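Local coordinates for protein carbonic anhydrase (Neosartorya fumigata, PDB 7COI) that probably catalyses the reversible hydration of carbon dioxide to hydrogencarbonate, as a zinc-dependent enzyme of the beta class, at residues 169-174 with 253-258; 181-186 with 195-200; 124-129 with 137-142; 115-120 with 145-150. One frame throughout, in Å; residues are numbered along the deposited sequence. Where two conformers were deposited one is given.

Contact 1 of 4, residues 169-174 with 253-258; sequences HVVICG and HGLIYD
Strands 169-174 and 253-257 run side by side in parallel, their axes 26° apart, with V171 opposite H253 and C173 opposite L255. They are neighbours in the mainly parallel sheet at the core of the beta-carbonic anhydrase fold. Five backbone hydrogen bonds knit them in the usual parallel ladder, in which one residue gives its N-H and its C=O to two different residues of the partner strand. I172, for example, donates to H253 O and accepts from L255 N, both at 2.9 Å. At the N-terminal end the two imidazoles add a side-chain bond: H169 ND1 and H253 NE2 lie 2.9 Å apart, each near the plane of the other ring. The rings meet rim to rim, their planes at 34°, and either nitrogen could be the donor.

V171, C173, H253 and L255 point to one face of the sheet. V171 holds CG1 anti to its backbone N (chi1 176°), which brings this methyl to 3.5 Å from L255 CD1, a tight contact between a beta-branched and a gamma-branched side chain. F81 of the second subunit covers the same side, stacking on H253 and packing on V171 and L255. I172 and I256 point to the other face, towards helix 216-236. G174 suits its place there because it has no side chain: the bent chain of I256 can lay CD1 3.8 Å from G174 C. Near the zinc end of the strands, the small thiol of C173 settles with its SG against Y257 CB, 3.8 Å away.

Contact 2 of 4, residues 181-186 with 195-200; sequences VAAALG and PWLIPL
Helix 179-185, which starts directly after the zinc ligand C178, turns the methyls of A183 and A184 towards L197 and L200 of helix 193-206, while V181 meets L200 through its CA and CG2. The two short helical segments cross almost at right angles (83°), their axes 9.1 Å apart at the closest point, and the interface is entirely apolar. Alanines suit this face because they let the leucines come up close to the helix. A184 CB meets L200 CB at 3.4 Å, tighter than ordinary van der Waals contact. Beyond that point L200 reaches on along the helix: its CD1 lies 4.1 Å from V181 CA, and its CD2 is 4.2 Å from V181 CG2, the two side chains crossing at about a right angle. One turn earlier L197 extends CD1 to 3.7 Å from A183 CB. Between the leucines in sequence, helix 193-206 kinks where P199 N and L200 N lack the regular helical bond to the turn before. Polar ties flank this apolar patch, for R204 bonds to A184 O and R201 to G186 O. The arrangement is near-perpendicular helix packing, alanines and a valine against leucines, here beside the zinc site of a beta-carbonic anhydrase.

Contact 3 of 4, residues 124-129 with 137-142; sequences CPETTI and VFTHRN
R141 lays its guanidinium flat beneath C124 O, which sits over the centre of the group, 3.3 Å above its plane. The carbonyl oxygen meets a positively charged face here, without a hydrogen bond. The arginine chain gets there by bending at chi3 (70°), and its NE bonds to C119 O, which fixes the plane of the group. E126 crosses R141 obliquely, with carboxylate and guanidinium planes 60° apart. Direct pairing is loose: E126 OE1 and R141 NH1 form a long salt bridge of 3.7 Å. A water lying in the guanidinium plane fills in, 2.6 Å from E126 OE1 and 2.8 Å from R141 NH1. A second, weak and long ion pair joins E126 OE2 to R141 of the second subunit, as does the reverse pair, so the two charges face their counterparts weakly across that interface.

E126 holds CG between its backbone N and carbonyl carbon (chi1 72°), then bends again at chi2, which folds the acid across the strand. T139 comes at it from the opposite direction: its CG2 is 3.4 Å from E126 OE1, while its OG1 bonds back to V137 O. V137 runs past the glutamate stem in the opposite direction, CG1 to E126 CG 3.7 Å, an apolar match for the methylenes. T127 OG1 donates to the anti lone pair of E126 OE2 at 2.7 Å, steadying the carboxylate, and a water links this hydroxyl to V137 N. Short helix 126-129, set against strand 137-142, belongs to the crossover of a beta-alpha-beta unit whose first strand, 114-119, leads to the zinc site.

Contact 4 of 4, residues 115-120 with 145-150; sequences LWIGCS and NVIHPA. With ZN (zinc ion), chain F.
C119 SG binds the zinc ion at 2.3 Å, while the CB behind it touches N145 of the 145-150 loop. The zinc site of this beta-carbonic anhydrase is thus built at the C-terminal end of a central parallel strand, 114-119, where H175 and C178 also bind the metal. A cysteine suits this place because its thiolate is a strong ligand for zinc and its short side chain can reach the ion directly from the strand end. Its SG lies anti to the backbone N (chi1 -172°), which carries the sulfur onward along the line of the strand, past its C-terminal end, to the metal. D121, a zinc ligand seen in a structure of this protein, is not bound to the ion here, and an acetate, probably from the crystallisation liquor, lies about 3 Å from the C119 side chain.

N145 packs on the strand just behind the ligand. Its backbone takes the left-handed conformation (phi 48°), which asparagine tolerates better than most residues, and lays CB 3.5 Å from G118 C. CG stands between the backbone N and carbonyl carbon (chi1 50°), which turns the amide so that OD1 comes 3.7 Å from C119 CB. These are packing contacts of a polar side chain. A CB on G118 would point away from N145 and run into W116 NE1, so glycine fits. Further down the strand the interface becomes purely apolar, and helices 152-164 and 216-236 pack around it. There I117 and I147 cross at about a right angle, their CD1 methyls 4.0 Å apart.

In the fold
From the N terminus, strand 114-119 comes first, and contact 4 closes the loop that returns residues 145-150 to it. Contact 3 is nested inside that loop, setting helix 126-129 against strand 137-142, an edge strand within this chain. Contact 1 opens later, at 169-174, and closes a long, mostly helical excursion when 253-258 joins the sheet. Contact 2 is nested within this excursion and pairs two helices beyond the zinc ligands. The strands of contacts 3, 4 and 1 lie in one sheet. Contact 2 meets contact 4 where W196 O bonds H148 NE2 and P199 packs on V146, and contact 3 where W196 packs on N142. C124 on Y257 joins contacts 3 and 1.

Contact 1 of 4, residues 169-174 with 253-258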
loop_
_atom_site.group_PDB
_atom_site.type_symbol
_atom_site.label_atom_id
_atom_site.label_comp_id
_atom_site.label_asym_id
_atom_site.label_seq_id
_atom_site.Cartn_x
_atom_site.Cartn_y
_atom_site.Cartn_z
ATOM N N HIS A 169 -22.341 -1.781 -14.062
ATOM C CA HIS A 169 -21.437 -2.824 -14.579
ATOM C C HIS A 169 -20.015 -2.535 -14.105
ATOM O O HIS A 169 -19.598 -1.356 -14.191
ATOM C CB HIS A 169 -21.437 -2.860 -16.105
ATOM C CG HIS A 169 -22.790 -3.097 -16.672
ATOM N ND1 HIS A 169 -23.296 -4.372 -16.792
ATOM C CD2 HIS A 169 -23.742 -2.238 -17.107
ATOM C CE1 HIS A 169 -24.505 -4.295 -17.310
ATOM N NE2 HIS A 169 -24.815 -2.994 -17.497
ATOM N N VAL A 170 -19.334 -3.563 -13.633
ATOM C CA VAL A 170 -17.851 -3.536 -13.432
ATOM C C VAL A 170 -17.246 -4.505 -14.419
ATOM O O VAL A 170 -17.602 -5.688 -14.405
ATOM C CB VAL A 170 -17.420 -3.834 -11.988
ATOM C CG1 VAL A 170 -15.886 -3.690 -11.877
ATOM C CG2 VAL A 170 -18.126 -2.921 -10.996
ATOM N N VAL A 171 -16.330 -4.024 -15.255
ATOM C CA VAL A 171 -15.653 -4.831 -16.267
ATOM C C VAL A 171 -14.180 -4.910 -15.880
ATOM O O VAL A 171 -13.572 -3.851 -15.685
ATOM C CB VAL A 171 -15.826 -4.191 -17.656
ATOM C CG1 VAL A 171 -15.063 -4.956 -18.711
ATOM C CG2 VAL A 171 -17.290 -4.011 -18.020
ATOM N N ILE A 172 -13.637 -6.103 -15.782
ATOM C CA ILE A 172 -12.179 -6.320 -15.718
ATOM C C ILE A 172 -11.789 -6.817 -17.088
ATOM O O ILE A 172 -12.295 -7.873 -17.523
ATOM C CB ILE A 172 -11.740 -7.261 -14.581
ATOM C CG1 ILE A 172 -12.172 -6.727 -13.222
ATOM C CG2 ILE A 172 -10.234 -7.475 -14.646
ATOM C CD1 ILE A 172 -11.829 -7.662 -12.067
ATOM N N CYS A 173 -10.893 -6.088 -17.738
ATOM C CA CYS A 173 -10.428 -6.399 -19.096
ATOM C C CYS A 173 -8.937 -6.671 -19.044
ATOM O O CYS A 173 -8.169 -5.746 -18.776
ATOM C CB CYS A 173 -10.789 -5.268 -20.052
ATOM S SG CYS A 173 -10.349 -5.671 -21.758
ATOM N N GLY A 174 -8.567 -7.927 -19.298
ATOM C CA GLY A 174 -7.182 -8.315 -19.612
ATOM C C GLY A 174 -6.937 -8.240 -21.103
ATOM O O GLY A 174 -7.859 -7.879 -21.861
ATOM N N HIS A 253 -18.059 -8.434 -15.072
ATOM C CA HIS A 253 -17.762 -9.064 -16.384
ATOM C C HIS A 253 -16.260 -9.174 -16.555
ATOM O O HIS A 253 -15.584 -8.171 -16.253
ATOM C CB HIS A 253 -18.337 -8.218 -17.536
ATOM C CG HIS A 253 -19.740 -7.770 -17.327
ATOM N ND1 HIS A 253 -20.793 -8.572 -17.691
ATOM C CD2 HIS A 253 -20.264 -6.635 -16.816
ATOM C CE1 HIS A 253 -21.915 -7.950 -17.391
ATOM N NE2 HIS A 253 -21.621 -6.738 -16.893
ATOM N N GLY A 254 -15.807 -10.306 -17.068
ATOM C CA GLY A 254 -14.413 -10.515 -17.466
ATOM C C GLY A 254 -14.306 -10.500 -18.963
ATOM O O GLY A 254 -15.101 -11.224 -19.631
ATOM N N LEU A 255 -13.362 -9.705 -19.491
ATOM C CA LEU A 255 -13.101 -9.610 -20.940
ATOM C C LEU A 255 -11.632 -9.871 -21.184
ATOM O O LEU A 255 -10.801 -9.592 -20.281
ATOM C CB LEU A 255 -13.451 -8.231 -21.498
ATOM C CG LEU A 255 -14.881 -7.755 -21.307
ATOM C CD1 LEU A 255 -15.060 -6.370 -21.900
ATOM C CD2 LEU A 255 -15.871 -8.715 -21.964
ATOM N N ILE A 256 -11.329 -10.323 -22.402
ATOM C CA ILE A 256 -9.969 -10.263 -22.992
ATOM C C ILE A 256 -10.035 -9.425 -24.264
ATOM O O ILE A 256 -10.903 -9.678 -25.141
ATOM C CB ILE A 256 -9.377 -11.653 -23.253
ATOM C CG1 ILE A 256 -9.162 -12.441 -21.952
ATOM C CG2 ILE A 256 -8.122 -11.534 -24.081
ATOM C CD1 ILE A 256 -8.097 -11.907 -20.990
ATOM N N TYR A 257 -9.128 -8.453 -24.364
ATOM C CA TYR A 257 -8.950 -7.571 -25.534
ATOM C C TYR A 257 -7.839 -8.154 -26.379
ATOM O O TYR A 257 -6.741 -8.338 -25.873
ATOM C CB TYR A 257 -8.612 -6.143 -25.113
ATOM C CG TYR A 257 -8.411 -5.214 -26.275
ATOM C CD1 TYR A 257 -9.459 -4.967 -27.155
ATOM C CD2 TYR A 257 -7.158 -4.668 -26.574
ATOM C CE1 TYR A 257 -9.286 -4.127 -28.237
ATOM C CE2 TYR A 257 -6.982 -3.825 -27.659
ATOM C CZ TYR A 257 -8.054 -3.550 -28.494
ATOM O OH TYR A 257 -7.906 -2.741 -29.590
ATOM N N ASP A 258 -8.118 -8.410 -27.663
ATOM C CA ASP A 258 -7.098 -8.917 -28.616
ATOM C C ASP A 258 -6.464 -7.688 -29.263
ATOM O O ASP A 258 -7.148 -7.000 -30.082
ATOM C CB ASP A 258 -7.757 -9.874 -29.626
ATOM C CG ASP A 258 -6.791 -10.541 -30.575
ATOM O OD1 ASP A 258 -5.759 -9.936 -30.886
ATOM O OD2 ASP A 258 -7.078 -11.677 -30.971
#

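Contact 2 of 4, residues 181-186 with 195-200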
loop_
_atom_site.group_PDB
_atom_site.type_symbol
_atom_site.label_atom_id
_atom_site.label_comp_id
_atom_site.label_asym_id
_atom_site.label_seq_id
_atom_site.Cartn_x
_atom_site.Cartn_y
_atom_site.Cartn_z
ATOM N N VAL A 181 1.758 -9.732 -17.478
ATOM C CA VAL A 181 1.521 -11.201 -17.429
ATOM C C VAL A 181 2.814 -11.908 -17.872
ATOM O O VAL A 181 3.250 -12.864 -17.190
ATOM C CB VAL A 181 0.305 -11.565 -18.288
ATOM C CG1 VAL A 181 0.184 -13.075 -18.439
ATOM C CG2 VAL A 181 -0.966 -10.957 -17.694
ATOM N N ALA A 182 3.430 -11.473 -18.967
ATOM C CA ALA A 182 4.685 -12.107 -19.466
ATOM C C ALA A 182 5.798 -12.008 -18.403
ATOM O O ALA A 182 6.537 -12.994 -18.171
ATOM C CB ALA A 182 5.098 -11.505 -20.779
ATOM N N ALA A 183 5.942 -10.859 -17.741
ATOM C CA ALA A 183 6.958 -10.666 -16.681
ATOM C C ALA A 183 6.764 -11.728 -15.590
ATOM O O ALA A 183 7.772 -12.304 -15.101
ATOM C CB ALA A 183 6.860 -9.270 -16.129
ATOM N N ALA A 184 5.510 -12.001 -15.193
ATOM C CA ALA A 184 5.208 -12.966 -14.122
ATOM C C ALA A 184 5.614 -14.393 -14.534
ATOM O O ALA A 184 5.865 -15.212 -13.650
ATOM C CB ALA A 184 3.753 -12.897 -13.730
ATOM N N LEU A 185 5.618 -14.700 -15.834
ATOM C CA LEU A 185 6.003 -16.051 -16.342
ATOM C C LEU A 185 7.530 -16.156 -16.515
ATOM O O LEU A 185 8.020 -17.286 -16.781
ATOM C CB LEU A 185 5.279 -16.290 -17.673
ATOM C CG LEU A 185 3.790 -16.599 -17.543
ATOM C CD1 LEU A 185 3.067 -16.371 -18.876
ATOM C CD2 LEU A 185 3.574 -18.020 -17.031
ATOM N N GLY A 186 8.253 -15.047 -16.421
ATOM C CA GLY A 186 9.739 -14.996 -16.411
ATOM C C GLY A 186 10.300 -15.071 -14.994
ATOM O O GLY A 186 9.522 -15.130 -14.041
ATOM N N PRO A 195 6.833 -7.010 -6.205
ATOM C CA PRO A 195 5.677 -7.142 -5.321
ATOM C C PRO A 195 4.358 -6.958 -6.071
ATOM O O PRO A 195 3.362 -7.631 -5.730
ATOM C CB PRO A 195 5.913 -6.108 -4.199
ATOM C CG PRO A 195 6.961 -5.156 -4.772
ATOM C CD PRO A 195 7.780 -5.985 -5.739
ATOM N N TRP A 196 4.331 -6.033 -7.013
ATOM C CA TRP A 196 3.111 -5.739 -7.784
ATOM C C TRP A 196 2.630 -7.026 -8.485
ATOM O O TRP A 196 1.401 -7.274 -8.536
ATOM C CB TRP A 196 3.329 -4.598 -8.787
ATOM C CG TRP A 196 2.045 -4.363 -9.522
ATOM C CD1 TRP A 196 1.693 -4.809 -10.768
ATOM C CD2 TRP A 196 0.891 -3.705 -8.982
ATOM N NE1 TRP A 196 0.419 -4.444 -11.040
ATOM C CE2 TRP A 196 -0.124 -3.815 -9.949
ATOM C CE3 TRP A 196 0.610 -3.076 -7.767
ATOM C CZ2 TRP A 196 -1.386 -3.258 -9.774
ATOM C CZ3 TRP A 196 -0.661 -2.559 -7.569
ATOM C CH2 TRP A 196 -1.633 -2.651 -8.568
ATOM N N LEU A 197 3.567 -7.803 -9.020
ATOM C CA LEU A 197 3.237 -8.977 -9.869
ATOM C C LEU A 197 2.995 -10.232 -9.043
ATOM O O LEU A 197 2.637 -11.252 -9.648
ATOM C CB LEU A 197 4.371 -9.193 -10.883
ATOM C CG LEU A 197 4.479 -8.069 -11.917
ATOM C CD1 LEU A 197 5.717 -8.273 -12.771
ATOM C CD2 LEU A 197 3.231 -7.942 -12.765
ATOM N N ILE A 198 3.114 -10.186 -7.724
ATOM C CA ILE A 198 2.994 -11.419 -6.894
ATOM C C ILE A 198 1.688 -12.159 -7.218
ATOM O O ILE A 198 1.725 -13.399 -7.302
ATOM C CB ILE A 198 3.135 -11.108 -5.395
ATOM C CG1 ILE A 198 4.584 -10.854 -5.018
ATOM C CG2 ILE A 198 2.548 -12.248 -4.572
ATOM C CD1 ILE A 198 4.741 -10.224 -3.628
ATOM N N PRO A 199 0.502 -11.512 -7.324
ATOM C CA PRO A 199 -0.737 -12.249 -7.595
ATOM C C PRO A 199 -0.702 -13.107 -8.862
ATOM O O PRO A 199 -1.300 -14.185 -8.870
ATOM C CB PRO A 199 -1.796 -11.146 -7.710
ATOM C CG PRO A 199 -1.266 -10.046 -6.792
ATOM C CD PRO A 199 0.225 -10.081 -7.058
ATOM N N LEU A 200 0.001 -12.621 -9.886
ATOM C CA LEU A 200 0.194 -13.356 -11.147
ATOM C C LEU A 200 1.110 -14.555 -10.890
ATOM O O LEU A 200 0.797 -15.628 -11.415
ATOM C CB LEU A 200 0.747 -12.412 -12.198
ATOM C CG LEU A 200 -0.255 -11.415 -12.764
ATOM C CD1 LEU A 200 0.459 -10.326 -13.531
ATOM C CD2 LEU A 200 -1.226 -12.128 -13.684
#

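Contact 3 of 4, residues 124-129 with 137-142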
loop_
_atom_site.group_PDB
_atom_site.type_symbol
_atom_site.label_atom_id
_atom_site.label_comp_id
_atom_site.label_asym_id
_atom_site.label_seq_id
_atom_site.Cartn_x
_atom_site.Cartn_y
_atom_site.Cartn_z
ATOM N N CYS A 124 -4.833 -0.370 -25.149
ATOM C CA CYS A 124 -6.159 -0.684 -24.547
ATOM C C CYS A 124 -6.835 0.570 -23.994
ATOM O O CYS A 124 -7.276 0.578 -22.855
ATOM C CB CYS A 124 -6.009 -1.730 -23.452
ATOM S SG CYS A 124 -4.950 -3.129 -23.886
ATOM N N PRO A 125 -7.005 1.675 -24.777
ATOM C CA PRO A 125 -7.811 2.828 -24.320
ATOM C C PRO A 125 -9.314 2.512 -24.350
ATOM O O PRO A 125 -9.908 2.383 -25.458
ATOM C CB PRO A 125 -7.483 3.949 -25.311
ATOM C CG PRO A 125 -7.102 3.189 -26.575
ATOM C CD PRO A 125 -6.433 1.915 -26.098
ATOM N N GLU A 126 -9.917 2.392 -23.170
ATOM C CA GLU A 126 -11.278 1.791 -23.021
ATOM C C GLU A 126 -12.289 2.561 -23.872
ATOM O O GLU A 126 -13.111 1.913 -24.574
ATOM C CB GLU A 126 -11.682 1.695 -21.546
ATOM C CG GLU A 126 -12.005 3.017 -20.870
ATOM C CD GLU A 126 -10.906 4.052 -20.946
ATOM O OE1 GLU A 126 -9.730 3.642 -20.689
ATOM O OE2 GLU A 126 -11.217 5.220 -21.321
ATOM N N THR A 127 -12.309 3.878 -23.798
ATOM C CA THR A 127 -13.398 4.703 -24.408
ATOM C C THR A 127 -13.306 4.559 -25.919
ATOM O O THR A 127 -14.363 4.448 -26.571
ATOM C CB THR A 127 -13.354 6.137 -23.866
ATOM O OG1 THR A 127 -13.558 6.035 -22.453
ATOM C CG2 THR A 127 -14.413 7.031 -24.472
ATOM N N THR A 128 -12.087 4.540 -26.468
ATOM C CA THR A 128 -11.878 4.363 -27.915
ATOM C C THR A 128 -12.325 2.950 -28.338
ATOM O O THR A 128 -13.115 2.831 -29.339
ATOM C CB THR A 128 -10.406 4.579 -28.261
ATOM O OG1 THR A 128 -10.019 5.914 -27.935
ATOM C CG2 THR A 128 -10.136 4.296 -29.713
ATOM N N ILE A 129 -11.841 1.907 -27.679
ATOM C CA ILE A 129 -12.069 0.517 -28.201
ATOM C C ILE A 129 -13.540 0.136 -28.000
ATOM O O ILE A 129 -13.999 -0.805 -28.691
ATOM C CB ILE A 129 -11.085 -0.511 -27.611
ATOM C CG1 ILE A 129 -11.370 -0.793 -26.140
ATOM C CG2 ILE A 129 -9.647 -0.068 -27.856
ATOM C CD1 ILE A 129 -10.370 -1.753 -25.500
ATOM N N VAL A 137 -17.476 5.889 -19.322
ATOM C CA VAL A 137 -16.679 4.824 -18.656
ATOM C C VAL A 137 -15.774 5.429 -17.566
ATOM O O VAL A 137 -14.748 6.067 -17.897
ATOM C CB VAL A 137 -15.849 4.012 -19.660
ATOM C CG1 VAL A 137 -15.225 2.797 -18.988
ATOM C CG2 VAL A 137 -16.681 3.572 -20.868
ATOM N N PHE A 138 -16.093 5.124 -16.324
ATOM C CA PHE A 138 -15.228 5.430 -15.156
ATOM C C PHE A 138 -14.082 4.427 -15.179
ATOM O O PHE A 138 -14.346 3.221 -15.344
ATOM C CB PHE A 138 -16.059 5.407 -13.876
ATOM C CG PHE A 138 -15.381 6.042 -12.700
ATOM C CD1 PHE A 138 -15.332 7.422 -12.588
ATOM C CD2 PHE A 138 -14.874 5.284 -11.665
ATOM C CE1 PHE A 138 -14.757 8.029 -11.487
ATOM C CE2 PHE A 138 -14.312 5.885 -10.550
ATOM C CZ PHE A 138 -14.241 7.260 -10.469
ATOM N N THR A 139 -12.835 4.887 -15.125
ATOM C CA THR A 139 -11.690 4.046 -15.549
ATOM C C THR A 139 -10.563 3.956 -14.511
ATOM O O THR A 139 -10.097 4.987 -14.021
ATOM C CB THR A 139 -11.116 4.545 -16.869
ATOM O OG1 THR A 139 -12.153 4.545 -17.862
ATOM C CG2 THR A 139 -9.964 3.696 -17.334
ATOM N N HIS A 140 -10.117 2.734 -14.249
ATOM C CA HIS A 140 -8.850 2.416 -13.560
ATOM C C HIS A 140 -7.995 1.553 -14.474
ATOM O O HIS A 140 -8.447 0.481 -14.933
ATOM C CB HIS A 140 -9.134 1.709 -12.235
ATOM C CG HIS A 140 -7.947 1.538 -11.348
ATOM N ND1 HIS A 140 -7.125 2.603 -10.982
ATOM C CD2 HIS A 140 -7.461 0.435 -10.720
ATOM C CE1 HIS A 140 -6.191 2.154 -10.157
ATOM N NE2 HIS A 140 -6.359 0.829 -9.996
ATOM N N ARG A 141 -6.759 1.954 -14.682
ATOM C CA ARG A 141 -5.779 1.184 -15.489
ATOM C C ARG A 141 -4.475 1.104 -14.711
ATOM O O ARG A 141 -4.019 2.147 -14.179
ATOM C CB ARG A 141 -5.590 1.825 -16.869
ATOM C CG ARG A 141 -6.788 1.584 -17.774
ATOM C CD ARG A 141 -6.764 2.431 -18.994
ATOM N NE ARG A 141 -5.726 2.043 -19.933
ATOM C CZ ARG A 141 -5.442 2.711 -21.053
ATOM N NH1 ARG A 141 -6.080 3.829 -21.351
ATOM N NH2 ARG A 141 -4.509 2.259 -21.850
ATOM N N ASN A 142 -3.944 -0.102 -14.571
ATOM C CA ASN A 142 -2.729 -0.380 -13.785
ATOM C C ASN A 142 -1.950 -1.462 -14.537
ATOM O O ASN A 142 -2.429 -1.949 -15.610
ATOM C CB ASN A 142 -3.056 -0.707 -12.321
ATOM C CG ASN A 142 -3.762 -2.038 -12.155
ATOM O OD1 ASN A 142 -3.704 -2.874 -13.058
ATOM N ND2 ASN A 142 -4.436 -2.230 -11.015
HETATM O O HOH W 1 -7.937 5.408 -19.961
HETATM O O HOH W 2 -13.290 7.731 -19.522
HETATM O O HOH W 3 -15.821 7.346 -21.297
#

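Contact 4 of 4, residues 115-120 with 145-150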
loop_
_atom_site.group_PDB
_atom_site.type_symbol
_atom_site.label_atom_id
_atom_site.label_comp_id
_atom_site.label_asym_id
_atom_site.label_seq_id
_atom_site.Cartn_x
_atom_site.Cartn_y
_atom_site.Cartn_z
ATOM N N LEU A 115 -17.833 0.864 -14.810
ATOM C CA LEU A 115 -16.455 0.935 -14.271
ATOM C C LEU A 115 -15.618 -0.042 -15.076
ATOM O O LEU A 115 -15.952 -1.243 -15.110
ATOM C CB LEU A 115 -16.409 0.609 -12.765
ATOM C CG LEU A 115 -14.998 0.298 -12.212
ATOM C CD1 LEU A 115 -14.075 1.505 -12.378
ATOM C CD2 LEU A 115 -15.063 -0.101 -10.754
ATOM N N TRP A 116 -14.531 0.447 -15.671
ATOM C CA TRP A 116 -13.560 -0.370 -16.421
ATOM C C TRP A 116 -12.281 -0.466 -15.600
ATOM O O TRP A 116 -11.754 0.573 -15.219
ATOM C CB TRP A 116 -13.279 0.306 -17.751
ATOM C CG TRP A 116 -12.252 -0.330 -18.623
ATOM C CD1 TRP A 116 -10.896 -0.155 -18.572
ATOM C CD2 TRP A 116 -12.501 -1.201 -19.726
ATOM N NE1 TRP A 116 -10.295 -0.831 -19.591
ATOM C CE2 TRP A 116 -11.257 -1.481 -20.328
ATOM C CE3 TRP A 116 -13.664 -1.724 -20.301
ATOM C CZ2 TRP A 116 -11.134 -2.271 -21.449
ATOM C CZ3 TRP A 116 -13.532 -2.529 -21.408
ATOM C CH2 TRP A 116 -12.290 -2.787 -21.976
ATOM N N ILE A 117 -11.838 -1.681 -15.321
ATOM C CA ILE A 117 -10.506 -1.954 -14.732
ATOM C C ILE A 117 -9.729 -2.695 -15.812
ATOM O O ILE A 117 -10.114 -3.833 -16.184
ATOM C CB ILE A 117 -10.584 -2.722 -13.407
ATOM C CG1 ILE A 117 -11.438 -1.985 -12.376
ATOM C CG2 ILE A 117 -9.162 -2.976 -12.923
ATOM C CD1 ILE A 117 -11.835 -2.777 -11.161
ATOM N N GLY A 118 -8.729 -2.036 -16.372
ATOM C CA GLY A 118 -7.897 -2.651 -17.405
ATOM C C GLY A 118 -6.416 -2.360 -17.238
ATOM O O GLY A 118 -5.976 -1.797 -16.213
ATOM N N CYS A 119 -5.656 -2.781 -18.231
ATOM C CA CYS A 119 -4.197 -2.633 -18.219
ATOM C C CYS A 119 -3.835 -1.218 -18.691
ATOM O O CYS A 119 -4.536 -0.666 -19.565
ATOM C CB CYS A 119 -3.500 -3.715 -19.041
ATOM S SG CYS A 119 -1.759 -3.624 -18.789
ATOM N N SER A 120 -2.734 -0.676 -18.156
ATOM C CA SER A 120 -2.122 0.589 -18.636
ATOM C C SER A 120 -1.615 0.503 -20.083
ATOM O O SER A 120 -1.383 1.561 -20.687
ATOM C CB SER A 120 -0.984 0.940 -17.733
ATOM O OG SER A 120 -1.440 1.136 -16.419
ATOM N N ASN A 145 -3.817 -5.095 -15.049
ATOM C CA ASN A 145 -5.224 -5.127 -14.557
ATOM C C ASN A 145 -5.276 -6.040 -13.317
ATOM O O ASN A 145 -6.240 -6.800 -13.174
ATOM C CB ASN A 145 -6.213 -5.517 -15.683
ATOM C CG ASN A 145 -5.876 -6.765 -16.493
ATOM O OD1 ASN A 145 -5.138 -6.689 -17.462
ATOM N ND2 ASN A 145 -6.450 -7.907 -16.119
ATOM N N VAL A 146 -4.335 -5.886 -12.381
ATOM C CA VAL A 146 -4.231 -6.745 -11.169
ATOM C C VAL A 146 -5.065 -6.120 -10.058
ATOM O O VAL A 146 -4.967 -4.908 -9.821
ATOM C CB VAL A 146 -2.768 -6.943 -10.733
ATOM C CG1 VAL A 146 -2.653 -7.690 -9.410
ATOM C CG2 VAL A 146 -1.994 -7.668 -11.801
ATOM N N ILE A 147 -5.888 -6.935 -9.406
ATOM C CA ILE A 147 -6.637 -6.524 -8.192
ATOM C C ILE A 147 -5.960 -7.132 -6.980
ATOM O O ILE A 147 -6.205 -8.319 -6.681
ATOM C CB ILE A 147 -8.129 -6.895 -8.263
ATOM C CG1 ILE A 147 -8.746 -6.469 -9.598
ATOM C CG2 ILE A 147 -8.871 -6.325 -7.070
ATOM C CD1 ILE A 147 -10.151 -5.966 -9.510
ATOM N N HIS A 148 -5.133 -6.348 -6.290
ATOM C CA HIS A 148 -4.638 -6.696 -4.943
ATOM C C HIS A 148 -5.780 -6.379 -4.002
ATOM O O HIS A 148 -6.252 -5.252 -4.008
ATOM C CB HIS A 148 -3.409 -5.870 -4.559
ATOM C CG HIS A 148 -2.198 -6.176 -5.367
ATOM N ND1 HIS A 148 -1.215 -7.012 -4.908
ATOM C CD2 HIS A 148 -1.779 -5.695 -6.561
ATOM C CE1 HIS A 148 -0.252 -7.052 -5.820
ATOM N NE2 HIS A 148 -0.567 -6.266 -6.821
ATOM N N PRO A 149 -6.243 -7.340 -3.180
ATOM C CA PRO A 149 -7.396 -7.104 -2.315
ATOM C C PRO A 149 -7.313 -5.827 -1.473
ATOM O O PRO A 149 -8.303 -5.145 -1.387
ATOM C CB PRO A 149 -7.381 -8.337 -1.395
ATOM C CG PRO A 149 -6.765 -9.425 -2.244
ATOM C CD PRO A 149 -5.707 -8.713 -3.062
ATOM N N ALA A 150 -6.160 -5.529 -0.898
ATOM C CA ALA A 150 -6.007 -4.379 0.020
ATOM C C ALA A 150 -5.321 -3.179 -0.650
ATOM O O ALA A 150 -4.951 -2.245 0.079
ATOM C CB ALA A 150 -5.248 -4.833 1.235
HETATM ZN ZN ZN F . -0.965 -5.434 -20.044
#